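Glycoside hydrolase, family 11\:clostridium cellulosome enzyme, dockerin type i\:polysaccharide (Clostridium thermocellum, PDB 2C71) removes acetyl groups from acetylated xylan as a family 4 carbohydrate esterase, with a magnesium ion bound in this crystal, and thereby contributes to plant cell-wall breakdown. Local coordinates at residues L6-F11 against T186-L191; V18-V23 against R52-S57; D25-Y30 against I170-L175; D77-S82 against N114-V119; F100-N105 against G149-L154. All coordinates share one frame; numbering follows the deposited sequence.

Contact 1: residues L6-F11 against T186-L191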
# COMPACT_ATOMS: atom_id res chain seq x y z
N LEU A 6 0.10 -6.54 15.72
CA LEU A 6 0.73 -5.83 14.59
C LEU A 6 -0.29 -5.49 13.53
O LEU A 6 -1.17 -6.27 13.25
CB LEU A 6 1.80 -6.68 13.95
CG LEU A 6 2.94 -7.15 14.86
CD1 LEU A 6 3.95 -8.00 14.10
CD2 LEU A 6 3.61 -5.99 15.58
N VAL A 7 -0.20 -4.30 12.93
CA VAL A 7 -0.95 -3.98 11.69
C VAL A 7 -0.01 -3.34 10.71
O VAL A 7 1.01 -2.75 11.08
CB VAL A 7 -2.17 -3.04 11.93
CG1 VAL A 7 -3.38 -3.83 12.56
CG2 VAL A 7 -1.72 -1.82 12.80
N ALA A 8 -0.43 -3.39 9.45
CA ALA A 8 0.30 -2.75 8.36
C ALA A 8 -0.60 -1.71 7.69
O ALA A 8 -1.55 -2.05 7.02
CB ALA A 8 0.75 -3.78 7.38
N LEU A 9 -0.20 -0.48 7.81
CA LEU A 9 -0.88 0.61 7.21
C LEU A 9 -0.32 0.74 5.77
O LEU A 9 0.91 0.87 5.60
CB LEU A 9 -0.60 1.80 8.13
CG LEU A 9 -1.25 3.11 7.74
CD1 LEU A 9 -2.76 3.04 7.82
CD2 LEU A 9 -0.67 4.23 8.64
N THR A 10 -1.18 0.69 4.73
CA THR A 10 -0.75 0.69 3.35
C THR A 10 -1.56 1.72 2.55
O THR A 10 -2.72 2.00 2.89
CB THR A 10 -0.83 -0.70 2.70
OG1 THR A 10 -2.17 -1.03 2.39
CG2 THR A 10 -0.18 -1.80 3.56
N PHE A 11 -0.92 2.28 1.52
CA PHE A 11 -1.49 3.41 0.78
C PHE A 11 -1.33 3.18 -0.71
O PHE A 11 -0.22 3.02 -1.20
CB PHE A 11 -0.78 4.70 1.14
CG PHE A 11 -0.94 5.09 2.58
CD1 PHE A 11 -2.09 5.77 2.99
CD2 PHE A 11 0.02 4.77 3.54
CE1 PHE A 11 -2.28 6.09 4.34
CE2 PHE A 11 -0.18 5.10 4.87
CZ PHE A 11 -1.32 5.74 5.24
N THR A 186 6.84 -6.08 4.79
CA THR A 186 7.95 -7.01 4.98
C THR A 186 8.10 -7.31 6.46
O THR A 186 8.32 -8.48 6.85
CB THR A 186 9.28 -6.48 4.36
OG1 THR A 186 9.21 -6.62 2.93
CG2 THR A 186 10.52 -7.19 4.86
N GLU A 187 8.02 -6.29 7.30
CA GLU A 187 8.15 -6.49 8.73
C GLU A 187 7.02 -7.35 9.28
O GLU A 187 7.23 -8.20 10.16
CB GLU A 187 8.20 -5.15 9.43
CG GLU A 187 9.47 -4.36 9.27
CD GLU A 187 9.38 -2.87 9.64
OE1 GLU A 187 8.27 -2.33 10.01
OE2 GLU A 187 10.47 -2.17 9.52
N LEU A 188 5.79 -7.14 8.80
CA LEU A 188 4.66 -7.92 9.27
C LEU A 188 4.90 -9.42 9.03
O LEU A 188 4.73 -10.24 9.92
CB LEU A 188 3.39 -7.46 8.55
CG LEU A 188 2.12 -8.21 8.93
CD1 LEU A 188 1.86 -8.12 10.44
CD2 LEU A 188 0.89 -7.70 8.13
N PHE A 189 5.28 -9.77 7.81
CA PHE A 189 5.60 -11.17 7.51
C PHE A 189 6.72 -11.67 8.41
O PHE A 189 6.64 -12.75 9.00
CB PHE A 189 5.98 -11.34 6.05
CG PHE A 189 4.77 -11.47 5.11
CD1 PHE A 189 3.95 -10.39 4.84
CD2 PHE A 189 4.49 -12.68 4.52
CE1 PHE A 189 2.85 -10.56 3.94
CE2 PHE A 189 3.45 -12.84 3.64
CZ PHE A 189 2.63 -11.79 3.39
N THR A 190 7.82 -10.93 8.47
CA THR A 190 9.03 -11.38 9.18
C THR A 190 8.72 -11.60 10.67
O THR A 190 9.11 -12.61 11.25
CB THR A 190 10.14 -10.39 8.94
OG1 THR A 190 10.43 -10.22 7.54
CG2 THR A 190 11.42 -10.82 9.58
N LEU A 191 8.06 -10.64 11.29
CA LEU A 191 7.81 -10.72 12.72
C LEU A 191 6.83 -11.81 13.08
O LEU A 191 6.81 -12.30 14.23
CB LEU A 191 7.28 -9.37 13.26
CG LEU A 191 8.29 -8.25 13.23
CD1 LEU A 191 7.57 -6.89 13.34
CD2 LEU A 191 9.30 -8.38 14.37

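Contact 2: residues V18-V23 against R52-S57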
# COMPACT_ATOMS: atom_id res chain seq x y z
N VAL A 18 2.08 16.50 -3.76
CA VAL A 18 1.28 17.19 -2.78
C VAL A 18 0.57 16.23 -1.86
O VAL A 18 0.73 16.25 -0.61
CB VAL A 18 0.28 18.17 -3.43
CG1 VAL A 18 -0.56 18.84 -2.34
CG2 VAL A 18 1.04 19.22 -4.25
N LEU A 19 -0.24 15.31 -2.40
CA LEU A 19 -1.10 14.49 -1.55
C LEU A 19 -0.29 13.43 -0.75
O LEU A 19 -0.61 13.16 0.40
CB LEU A 19 -2.22 13.80 -2.35
CG LEU A 19 -3.52 14.64 -2.44
CD1 LEU A 19 -3.35 15.90 -3.22
CD2 LEU A 19 -4.65 13.78 -2.95
N THR A 20 0.72 12.84 -1.37
CA THR A 20 1.53 11.85 -0.67
C THR A 20 2.29 12.49 0.47
O THR A 20 2.46 11.90 1.54
CB THR A 20 2.44 11.11 -1.64
OG1 THR A 20 1.64 10.50 -2.67
CG2 THR A 20 3.31 10.07 -0.93
N ALA A 21 2.79 13.72 0.26
CA ALA A 21 3.50 14.44 1.33
C ALA A 21 2.60 14.67 2.52
O ALA A 21 3.08 14.64 3.66
CB ALA A 21 4.11 15.73 0.84
N ARG A 22 1.29 14.86 2.33
CA ARG A 22 0.40 15.00 3.48
C ARG A 22 0.40 13.76 4.34
O ARG A 22 0.38 13.84 5.58
CB ARG A 22 -1.02 15.33 3.03
CG ARG A 22 -1.19 16.61 2.31
CD ARG A 22 -2.64 16.75 1.85
NE ARG A 22 -2.74 17.93 1.04
CZ ARG A 22 -3.74 18.17 0.25
NH1 ARG A 22 -4.73 17.27 0.09
NH2 ARG A 22 -3.77 19.32 -0.41
N VAL A 23 0.38 12.58 3.71
CA VAL A 23 0.44 11.32 4.45
C VAL A 23 1.80 11.18 5.11
O VAL A 23 1.88 10.84 6.30
CB VAL A 23 0.13 10.14 3.55
CG1 VAL A 23 0.43 8.80 4.23
CG2 VAL A 23 -1.36 10.15 3.11
N ARG A 52 11.99 8.57 -2.85
CA ARG A 52 13.17 8.32 -2.04
C ARG A 52 12.90 8.66 -0.58
O ARG A 52 13.41 7.96 0.32
CB ARG A 52 14.38 9.05 -2.66
CG ARG A 52 15.75 8.69 -2.09
CD ARG A 52 16.13 7.23 -2.17
NE ARG A 52 16.67 6.77 -3.45
CZ ARG A 52 17.82 6.08 -3.60
NH1 ARG A 52 18.62 5.78 -2.58
NH2 ARG A 52 18.16 5.61 -4.78
N ARG A 53 12.13 9.72 -0.33
CA ARG A 53 11.74 10.04 1.03
C ARG A 53 11.07 8.86 1.71
O ARG A 53 11.27 8.63 2.92
CB ARG A 53 10.77 11.25 1.03
CG ARG A 53 10.26 11.66 2.40
CD ARG A 53 9.40 12.89 2.35
NE ARG A 53 8.78 13.11 3.65
CZ ARG A 53 7.83 14.00 3.90
NH1 ARG A 53 7.27 14.71 2.94
NH2 ARG A 53 7.36 14.13 5.15
N MET A 54 10.25 8.09 0.97
CA MET A 54 9.62 6.91 1.56
C MET A 54 10.67 5.99 2.14
O MET A 54 10.63 5.60 3.32
CB MET A 54 8.79 6.17 0.51
CG MET A 54 7.58 6.97 0.03
SD MET A 54 6.83 6.14 -1.38
CE MET A 54 5.53 7.34 -1.71
N VAL A 55 11.63 5.60 1.28
CA VAL A 55 12.73 4.71 1.67
C VAL A 55 13.51 5.29 2.85
O VAL A 55 13.78 4.60 3.85
CB VAL A 55 13.68 4.41 0.47
CG1 VAL A 55 14.80 3.48 0.89
CG2 VAL A 55 12.95 3.82 -0.71
N ASN A 56 13.84 6.55 2.73
CA ASN A 56 14.69 7.21 3.72
C ASN A 56 14.08 7.18 5.13
O ASN A 56 14.80 7.18 6.10
CB ASN A 56 14.93 8.67 3.35
CG ASN A 56 15.76 8.85 2.07
OD1 ASN A 56 16.43 7.92 1.60
ND2 ASN A 56 15.75 10.08 1.54
N SER A 57 12.74 7.17 5.17
CA SER A 57 11.93 7.29 6.36
C SER A 57 11.48 5.95 6.92
O SER A 57 10.66 5.89 7.82
CB SER A 57 10.75 8.21 6.12
OG SER A 57 11.12 9.44 5.59

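Contact 3: residues D25-Y30 against I170-L175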
# COMPACT_ATOMS: atom_id res chain seq x y z
N ASP A 25 3.87 13.37 6.09
CA ASP A 25 3.98 14.30 7.24
C ASP A 25 3.31 13.72 8.47
O ASP A 25 3.83 13.89 9.58
CB ASP A 25 3.42 15.65 6.90
CG ASP A 25 4.27 16.45 5.91
OD1 ASP A 25 5.41 16.14 5.64
OD2 ASP A 25 3.74 17.53 5.46
N LYS A 26 2.12 13.10 8.34
CA LYS A 26 1.47 12.45 9.48
C LYS A 26 2.32 11.31 10.01
O LYS A 26 2.45 11.11 11.22
CB LYS A 26 0.09 11.90 9.10
CG LYS A 26 -0.94 12.92 8.70
CD LYS A 26 -1.31 13.92 9.79
CE LYS A 26 -2.31 14.91 9.29
NZ LYS A 26 -2.64 15.93 10.23
N LEU A 27 2.87 10.49 9.12
CA LEU A 27 3.68 9.35 9.55
C LEU A 27 4.93 9.83 10.27
O LEU A 27 5.37 9.21 11.26
CB LEU A 27 4.01 8.45 8.38
CG LEU A 27 2.77 7.89 7.65
CD1 LEU A 27 3.25 7.11 6.39
CD2 LEU A 27 1.91 7.04 8.53
N ASP A 28 5.51 10.95 9.86
CA ASP A 28 6.64 11.53 10.59
C ASP A 28 6.19 11.99 11.97
O ASP A 28 6.92 11.80 12.96
CB ASP A 28 7.24 12.74 9.83
CG ASP A 28 8.06 12.40 8.59
OD1 ASP A 28 8.52 11.26 8.45
OD2 ASP A 28 8.26 13.36 7.78
N LYS A 29 5.05 12.67 12.06
CA LYS A 29 4.55 13.18 13.33
C LYS A 29 4.44 12.09 14.37
O LYS A 29 4.77 12.28 15.54
CB LYS A 29 3.20 13.86 13.12
CG LYS A 29 2.50 14.44 14.31
CD LYS A 29 1.01 14.91 13.82
CE LYS A 29 0.19 15.55 14.85
NZ LYS A 29 -1.07 16.03 14.25
N TYR A 30 3.96 10.92 13.95
CA TYR A 30 3.73 9.78 14.85
C TYR A 30 4.86 8.75 14.85
O TYR A 30 4.79 7.76 15.57
CB TYR A 30 2.39 9.10 14.50
CG TYR A 30 1.24 9.99 14.71
CD1 TYR A 30 0.91 10.36 15.98
CD2 TYR A 30 0.45 10.48 13.65
CE1 TYR A 30 -0.14 11.25 16.21
CE2 TYR A 30 -0.60 11.35 13.88
CZ TYR A 30 -0.90 11.74 15.17
OH TYR A 30 -1.93 12.61 15.46
N ILE A 170 -6.59 10.09 14.12
CA ILE A 170 -7.40 9.24 14.98
C ILE A 170 -6.87 7.81 14.96
O ILE A 170 -6.69 7.19 16.02
CB ILE A 170 -8.88 9.29 14.60
CG1 ILE A 170 -9.41 10.71 14.72
CG2 ILE A 170 -9.69 8.32 15.42
CD1 ILE A 170 -10.75 10.92 14.03
N ILE A 171 -6.66 7.25 13.77
CA ILE A 171 -6.24 5.85 13.66
C ILE A 171 -4.98 5.55 14.45
O ILE A 171 -4.94 4.54 15.17
CB ILE A 171 -6.04 5.48 12.17
CG1 ILE A 171 -7.37 5.53 11.39
CG2 ILE A 171 -5.38 4.13 12.04
CD1 ILE A 171 -7.20 5.57 9.89
N ILE A 172 -3.93 6.34 14.24
CA ILE A 172 -2.63 5.99 14.82
C ILE A 172 -2.69 6.04 16.37
O ILE A 172 -2.36 5.06 17.02
CB ILE A 172 -1.49 6.75 14.14
CG1 ILE A 172 -1.32 6.26 12.71
CG2 ILE A 172 -0.20 6.54 14.99
CD1 ILE A 172 -0.42 7.13 11.85
N PRO A 173 -3.14 7.16 16.96
CA PRO A 173 -3.21 7.17 18.44
C PRO A 173 -4.14 6.10 19.01
O PRO A 173 -3.84 5.48 20.03
CB PRO A 173 -3.65 8.58 18.75
CG PRO A 173 -3.22 9.41 17.58
CD PRO A 173 -3.39 8.51 16.41
N THR A 174 -5.29 5.86 18.35
CA THR A 174 -6.24 4.90 18.89
C THR A 174 -5.65 3.50 18.86
O THR A 174 -5.69 2.79 19.88
CB THR A 174 -7.57 4.89 18.11
OG1 THR A 174 -8.23 6.13 18.29
CG2 THR A 174 -8.49 3.75 18.58
N LEU A 175 -5.07 3.09 17.74
CA LEU A 175 -4.55 1.74 17.70
C LEU A 175 -3.32 1.60 18.61
O LEU A 175 -3.15 0.57 19.26
CB LEU A 175 -4.26 1.31 16.26
CG LEU A 175 -5.50 1.21 15.36
CD1 LEU A 175 -5.15 0.64 13.98
CD2 LEU A 175 -6.65 0.39 16.05

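Contact 4: residues D77-S82 against N114-V119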
# COMPACT_ATOMS: atom_id res chain seq x y z
N ASP A 77 1.61 -11.01 -21.70
CA ASP A 77 2.50 -9.96 -22.12
C ASP A 77 2.11 -8.60 -21.50
O ASP A 77 2.96 -7.80 -21.08
CB ASP A 77 2.54 -9.82 -23.64
CG ASP A 77 3.32 -10.89 -24.33
OD1 ASP A 77 4.03 -11.67 -23.67
OD2 ASP A 77 3.22 -10.94 -25.60
N GLN A 78 0.82 -8.29 -21.48
CA GLN A 78 0.35 -7.02 -20.90
C GLN A 78 0.67 -6.94 -19.42
O GLN A 78 1.13 -5.91 -18.90
CB GLN A 78 -1.15 -6.88 -21.10
CG GLN A 78 -1.53 -6.59 -22.55
CD GLN A 78 -3.01 -6.66 -22.82
OE1 GLN A 78 -3.73 -7.45 -22.23
NE2 GLN A 78 -3.49 -5.89 -23.81
N ILE A 79 0.45 -8.04 -18.71
CA ILE A 79 0.72 -8.09 -17.29
C ILE A 79 2.20 -7.88 -17.01
O ILE A 79 2.62 -7.08 -16.17
CB ILE A 79 0.25 -9.43 -16.70
CG1 ILE A 79 -1.27 -9.53 -16.74
CG2 ILE A 79 0.79 -9.65 -15.26
CD1 ILE A 79 -1.84 -10.95 -16.64
N ARG A 80 3.04 -8.65 -17.70
CA ARG A 80 4.47 -8.62 -17.57
C ARG A 80 5.06 -7.23 -17.73
O ARG A 80 5.99 -6.78 -17.03
CB ARG A 80 5.20 -9.55 -18.58
CG ARG A 80 5.28 -11.00 -18.12
CD ARG A 80 6.20 -11.93 -19.03
NE ARG A 80 6.00 -11.77 -20.48
CZ ARG A 80 6.57 -10.79 -21.21
NH1 ARG A 80 7.38 -9.90 -20.66
NH2 ARG A 80 6.30 -10.69 -22.49
N LYS A 81 4.57 -6.57 -18.77
CA LYS A 81 5.05 -5.23 -19.08
C LYS A 81 4.68 -4.25 -17.98
O LYS A 81 5.49 -3.42 -17.56
CB LYS A 81 4.51 -4.76 -20.44
CG LYS A 81 4.90 -3.36 -20.78
CD LYS A 81 4.46 -2.95 -22.15
CE LYS A 81 4.83 -1.51 -22.45
NZ LYS A 81 6.28 -1.16 -22.23
N SER A 82 3.42 -4.30 -17.57
CA SER A 82 2.95 -3.37 -16.54
C SER A 82 3.75 -3.51 -15.25
O SER A 82 4.17 -2.52 -14.63
CB SER A 82 1.48 -3.63 -16.30
OG SER A 82 0.95 -2.80 -15.30
N ASN A 114 -0.43 -16.19 -12.18
CA ASN A 114 0.60 -16.95 -12.90
C ASN A 114 1.70 -16.08 -13.43
O ASN A 114 2.77 -16.58 -13.75
CB ASN A 114 0.06 -17.74 -14.11
CG ASN A 114 0.91 -18.92 -14.46
OD1 ASN A 114 1.35 -19.65 -13.58
ND2 ASN A 114 1.18 -19.10 -15.74
N ASN A 115 1.41 -14.78 -13.64
CA ASN A 115 2.34 -13.92 -14.36
C ASN A 115 2.92 -12.79 -13.52
O ASN A 115 3.60 -11.92 -14.07
CB ASN A 115 1.66 -13.41 -15.63
CG ASN A 115 1.56 -14.49 -16.68
OD1 ASN A 115 2.56 -14.83 -17.32
ND2 ASN A 115 0.39 -15.06 -16.79
N VAL A 116 2.68 -12.81 -12.21
CA VAL A 116 3.25 -11.84 -11.28
C VAL A 116 3.96 -12.61 -10.15
O VAL A 116 3.33 -13.28 -9.34
CB VAL A 116 2.19 -10.90 -10.71
CG1 VAL A 116 2.86 -9.84 -9.78
CG2 VAL A 116 1.36 -10.19 -11.79
N ASP A 117 5.29 -12.49 -10.13
CA ASP A 117 6.15 -13.13 -9.13
C ASP A 117 6.40 -12.22 -7.93
O ASP A 117 7.55 -11.94 -7.57
CB ASP A 117 7.48 -13.56 -9.76
CG ASP A 117 8.22 -14.58 -8.91
OD1 ASP A 117 7.56 -15.43 -8.29
OD2 ASP A 117 9.47 -14.52 -8.87
N LEU A 118 5.31 -11.78 -7.33
CA LEU A 118 5.27 -10.94 -6.14
C LEU A 118 4.19 -11.46 -5.24
O LEU A 118 3.27 -12.15 -5.70
CB LEU A 118 4.91 -9.45 -6.51
CG LEU A 118 5.92 -8.74 -7.43
CD1 LEU A 118 5.37 -7.44 -7.99
CD2 LEU A 118 7.28 -8.44 -6.72
N VAL A 119 4.28 -11.16 -3.93
CA VAL A 119 3.23 -11.57 -2.99
C VAL A 119 2.03 -10.61 -3.15
O VAL A 119 2.22 -9.39 -3.10
CB VAL A 119 3.76 -11.59 -1.57
CG1 VAL A 119 2.62 -11.81 -0.58
CG2 VAL A 119 4.83 -12.70 -1.42

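Contact 5: residues F100-N105 against G149-L154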
# COMPACT_ATOMS: atom_id res chain seq x y z
N PHE A 100 5.94 -7.02 -3.03
CA PHE A 100 4.49 -7.10 -2.90
C PHE A 100 3.80 -6.38 -4.06
O PHE A 100 4.31 -5.37 -4.56
CB PHE A 100 4.05 -6.47 -1.59
CG PHE A 100 4.57 -7.21 -0.37
CD1 PHE A 100 3.92 -8.32 0.08
CD2 PHE A 100 5.69 -6.80 0.29
CE1 PHE A 100 4.41 -9.03 1.18
CE2 PHE A 100 6.18 -7.49 1.39
CZ PHE A 100 5.55 -8.60 1.84
N PHE A 101 2.66 -6.94 -4.44
CA PHE A 101 1.79 -6.42 -5.51
C PHE A 101 0.38 -6.27 -4.97
O PHE A 101 -0.13 -7.20 -4.33
CB PHE A 101 1.78 -7.43 -6.67
CG PHE A 101 0.79 -7.15 -7.78
CD1 PHE A 101 0.85 -5.96 -8.50
CD2 PHE A 101 -0.17 -8.07 -8.11
CE1 PHE A 101 -0.07 -5.73 -9.55
CE2 PHE A 101 -1.05 -7.84 -9.17
CZ PHE A 101 -0.97 -6.68 -9.88
N ARG A 102 -0.27 -5.16 -5.26
CA ARG A 102 -1.68 -4.99 -4.98
C ARG A 102 -2.40 -4.87 -6.30
O ARG A 102 -2.19 -3.89 -7.05
CB ARG A 102 -2.00 -3.75 -4.18
CG ARG A 102 -3.51 -3.63 -3.97
CD ARG A 102 -3.88 -2.81 -2.81
NE ARG A 102 -3.49 -3.39 -1.55
CZ ARG A 102 -3.02 -2.73 -0.48
NH1 ARG A 102 -2.80 -1.42 -0.52
NH2 ARG A 102 -2.70 -3.39 0.62
N PRO A 103 -3.24 -5.85 -6.66
CA PRO A 103 -3.93 -5.79 -7.95
C PRO A 103 -4.81 -4.55 -8.03
O PRO A 103 -5.57 -4.23 -7.09
CB PRO A 103 -4.79 -7.07 -8.00
CG PRO A 103 -4.25 -7.92 -6.99
CD PRO A 103 -3.54 -7.08 -5.94
N PRO A 104 -4.78 -3.86 -9.18
CA PRO A 104 -5.77 -2.78 -9.43
C PRO A 104 -7.16 -3.31 -9.19
O PRO A 104 -7.56 -4.38 -9.70
CB PRO A 104 -5.51 -2.40 -10.88
CG PRO A 104 -4.04 -2.67 -11.04
CD PRO A 104 -3.83 -3.97 -10.28
N ASN A 105 -7.96 -2.54 -8.44
CA ASN A 105 -9.34 -2.89 -8.11
C ASN A 105 -9.48 -4.18 -7.32
O ASN A 105 -10.60 -4.67 -7.17
CB ASN A 105 -10.23 -2.98 -9.36
CG ASN A 105 -10.22 -1.74 -10.21
OD1 ASN A 105 -10.44 -1.81 -11.42
ND2 ASN A 105 -9.97 -0.61 -9.63
N GLY A 149 -2.61 -8.59 12.85
CA GLY A 149 -2.23 -9.07 11.54
C GLY A 149 -2.94 -8.40 10.35
O GLY A 149 -2.59 -8.71 9.21
N THR A 150 -3.87 -7.49 10.61
CA THR A 150 -4.59 -6.86 9.49
C THR A 150 -3.65 -6.02 8.63
O THR A 150 -2.84 -5.22 9.13
CB THR A 150 -5.71 -5.97 10.02
OG1 THR A 150 -6.66 -6.77 10.75
CG2 THR A 150 -6.41 -5.13 8.98
N ILE A 151 -3.87 -6.11 7.31
CA ILE A 151 -3.33 -5.17 6.32
C ILE A 151 -4.44 -4.14 6.06
O ILE A 151 -5.54 -4.53 5.70
CB ILE A 151 -2.91 -5.88 5.06
CG1 ILE A 151 -1.79 -6.90 5.33
CG2 ILE A 151 -2.53 -4.89 3.96
CD1 ILE A 151 -1.48 -7.84 4.13
N ILE A 152 -4.16 -2.87 6.31
CA ILE A 152 -5.14 -1.78 6.14
C ILE A 152 -4.90 -1.14 4.78
O ILE A 152 -3.78 -0.68 4.50
CB ILE A 152 -4.93 -0.71 7.22
CG1 ILE A 152 -5.04 -1.27 8.65
CG2 ILE A 152 -5.94 0.42 7.01
CD1 ILE A 152 -4.50 -0.36 9.69
N LEU A 153 -5.91 -1.13 3.92
CA LEU A 153 -5.86 -0.57 2.57
C LEU A 153 -6.49 0.84 2.61
O LEU A 153 -7.72 0.98 2.74
CB LEU A 153 -6.55 -1.47 1.59
CG LEU A 153 -6.40 -1.11 0.09
CD1 LEU A 153 -6.96 -2.27 -0.74
CD2 LEU A 153 -7.02 0.20 -0.33
N LEU A 154 -5.65 1.88 2.53
CA LEU A 154 -6.04 3.26 2.34
C LEU A 154 -5.45 3.77 1.03
O LEU A 154 -4.68 3.09 0.37
CB LEU A 154 -5.59 4.11 3.55
CG LEU A 154 -6.26 3.77 4.86
CD1 LEU A 154 -5.56 4.53 6.01
CD2 LEU A 154 -7.78 4.13 4.81

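Contact 1: residues L6-F11 against T186-L191
Leu6 and Leu188 form the main part of a hydrophobic seam between strand 6-12 and helix 185-192, where a helix late in the chain packs on the first strand of the parallel sheet in this NodB-type domain. The helix runs nearly antiparallel to the strand: the N-to-C directions of the two segments differ by 161°, and their axes approach to 8.6 Å. Because strand residues alternate, Leu6 and Ala8 both point toward the helix while Val7 between them points away and touches Phe182 of strand 181-182.

Leu188 divides itself between the two inward-pointing residues. With its CG anti to the backbone N (chi1 179°), the side chain reaches out to the strand and its fork straddles two positions. Methyl CD1 lies against Leu6 CB at 3.8 Å, and methyl CD2 meets Ala8 CB at 4.0 Å. The small Ala8 thus receives the tip of a larger side chain, and Ile151 of the adjacent strand also touches Leu188.

One turn later along the helix, Leu191 continues the seam at its more exposed end. Its side chain crosses that of Leu6 at about a right angle, with Leu6 CD1 3.7 Å from Leu191 CB and 3.9 Å from Leu191 CD1.

Contact 2: residues V18-V23 against R52-S57
Two successive helices of the alpha/beta fold, 17-30 and 45-56, lie side by side here with strand 35-38 between them in sequence, and meet through two pairs, Thr20 with Met54 and Ala21 with Arg53. The contact is small, 116 Å² in all, and long side chains bridge a wide backbone separation: even the nearest CA atoms, those of Ala21 and Arg53, are 9.3 Å apart.

Met54 reaches across with an extended chain, and its terminal methyl CE touches Thr20 CG2 at 3.6 Å. The two side chains cross at about a right angle. Thr20 holds its methyl anti to the backbone N and turns its hydroxyl elsewhere, so that OG1 hydrogen-bonds with Asp156 and with the backbone N of Asp16 while the methyl serves the packing.

Arg53 is likewise stretched out, from CG anti to the backbone N (chi1 178°) as far as NE. Its NH1 comes within 3.9 Å of Ala21 CB, obliquely to the guanidinium. The charge is met by Asp25 and Asp28 of the same neighbouring helix, both salt-bridged to NH2. At the end of helix 45-56, Ser57 OG donates to Arg53 O at 2.8 Å.

On the sheet side, Phe36 of strand 35-38 touches Thr20 and Met54 together, while Ile50, a turn earlier on helix 45-56, packs on Thr20 and Ala21.

Contact 3: residues D25-Y30 against I170-L175
Within segment 25-30, Leu27 is the first residue to meet segment 170-175, in a contact between two helices, 17-30 and 164-177, packed against the parallel sheet of the NodB-type alpha/beta domain. The segments run roughly parallel, 26° apart, with axes 11.0 Å apart at closest. Leu27 starts out facing away from the partner, but its methyl CD2 still reaches Ile172 CD1 at 4.1 Å, and the side chains cross at about a right angle. Lys29 packs its CG over the centre of one face of the Tyr30 ring.

Tyr30, pointing toward the partner helix, carries most of the contact from this side. Its CB and CG both meet Ile172 CG2, the former at 3.7 Å, while Ile172 CD1 sits 3.9 Å from Tyr30 CD2. Farther along the ring, Pro173 CG approaches Tyr30 CE1 at 3.8 Å. Ile172, which also touches Phe182 of strand 181-182, and Pro173 share one ring face, both offset toward its rim, opposite Lys29.

At the far end of the ring the hydroxyl hydrogen-bonds with Asp169 OD1, and the same carboxylate forms salt bridges with Lys26 and Lys29. Apolar packing is therefore bordered by a charged cluster, in which the two lysines would be expected to favour the ionised form of Asp169.

Contact 4: residues D77-S82 against N114-V119
Apolar contact is concentrated on Ile79 of helix 76-94, which points toward the end of the short helix 110-115 and the chain leaving it. Its CG2, placed anti to the backbone N (chi1 to CG1 is -68°), makes the close contacts. This methyl meets Val116 CG2 at 3.6 Å, the two side chains crossing at about a right angle. It also packs on Asn115, lying 3.9 Å from that residue's CB. Val116 and Leu118 in turn touch Phe101 of strand 100-101.

Contacts with polar atoms are of the van der Waals kind. The same methyl of Ile79 rests 3.8 Å from Asn115 O, which the stem of Arg80 skirts more loosely, and no hydrogen bond joins the two segments. The amide of Asn115 is used within its own helix, where ND2 bonds to Thr111 O.

The ionic interaction likewise stays on one side: in one of two modelled Arg80 conformations, NH2 forms a salt bridge of 2.7 Å with Asp77 OD1, coming from above the carboxylate plane.

Beyond Val116 the chain makes an inverse gamma turn centred on Asp117 and enters strand 119-120. Parallel strands 100-101 and 119-120 are thus joined through helix 110-115 in a beta-alpha-beta connection, with helix 76-94 packed on the end of that helix and the chain leaving it.

Contact 5: residues F100-N105 against G149-L154
Arg102, immediately after strand 100-101, faces Ile151 and Leu153 of strand 151-155 from a distance: its CA is 9.7 Å from that of Leu153, and no hydrogen bond links the segments, leaving one arginine side chain to span them.

The side chain leaves the backbone with CG anti to N (chi1 178°) and bends at chi3 (-66°), which brings the guanidinium up against the strand. Leu153 lies over one face, offset toward the rim, with its CG 3.7 Å from Arg102 NH1 and 3.8 Å from Arg102 CZ. Its methyl CD1 follows the arm back, 3.7 Å from Arg102 NE. Ile151 comes instead at the edge, near the guanidinium plane, where its CG2 is 3.7 Å from Arg102 NH2. Alternate residues of one strand thus pack on a face and an edge of the same buried cation.

Its polar atoms find partners on strand 6-12 and just past strand 119-120. In the conformer described, one of two modelled, NH1 is salt-bridged to Asp12, NH2 is hydrogen-bonded with Thr10 OG1, and NE makes a weak bond to Val121 O. Arg102 O bonds to ND1 of His64, a magnesium ligand, and the side chain of Arg102 lies about 6 Å from the ion, which places the contact beside the metal site of this NodB-type domain. Arg102 thus links strands 6-12 and 151-155 with the 100-101/119-120 pair, and helix 185-192 covers Phe100 and Ile151.

Overall arrangement
From the N terminus, strand 6-12 opens contact 1, whose loop closes only at helix 185-192 and contains the other four contacts. Helix 17-30 follows and serves twice: contact 2 closes a short loop to helix 45-56, contact 3 a long one to helix 164-177. These two cross along the chain and are joined by the salt bridges of Arg53 to Asp25 and Asp28. Within the long loop, contacts 4 and 5 also cross, and they meet where Val119 pairs with Phe101. Contact 5 ties this small strand pair to strand 151-155, beside strand 6-12, near the magnesium site. Contacts 3 and 4 lie on opposite sides of the chain's centre, about 34 Å between centres.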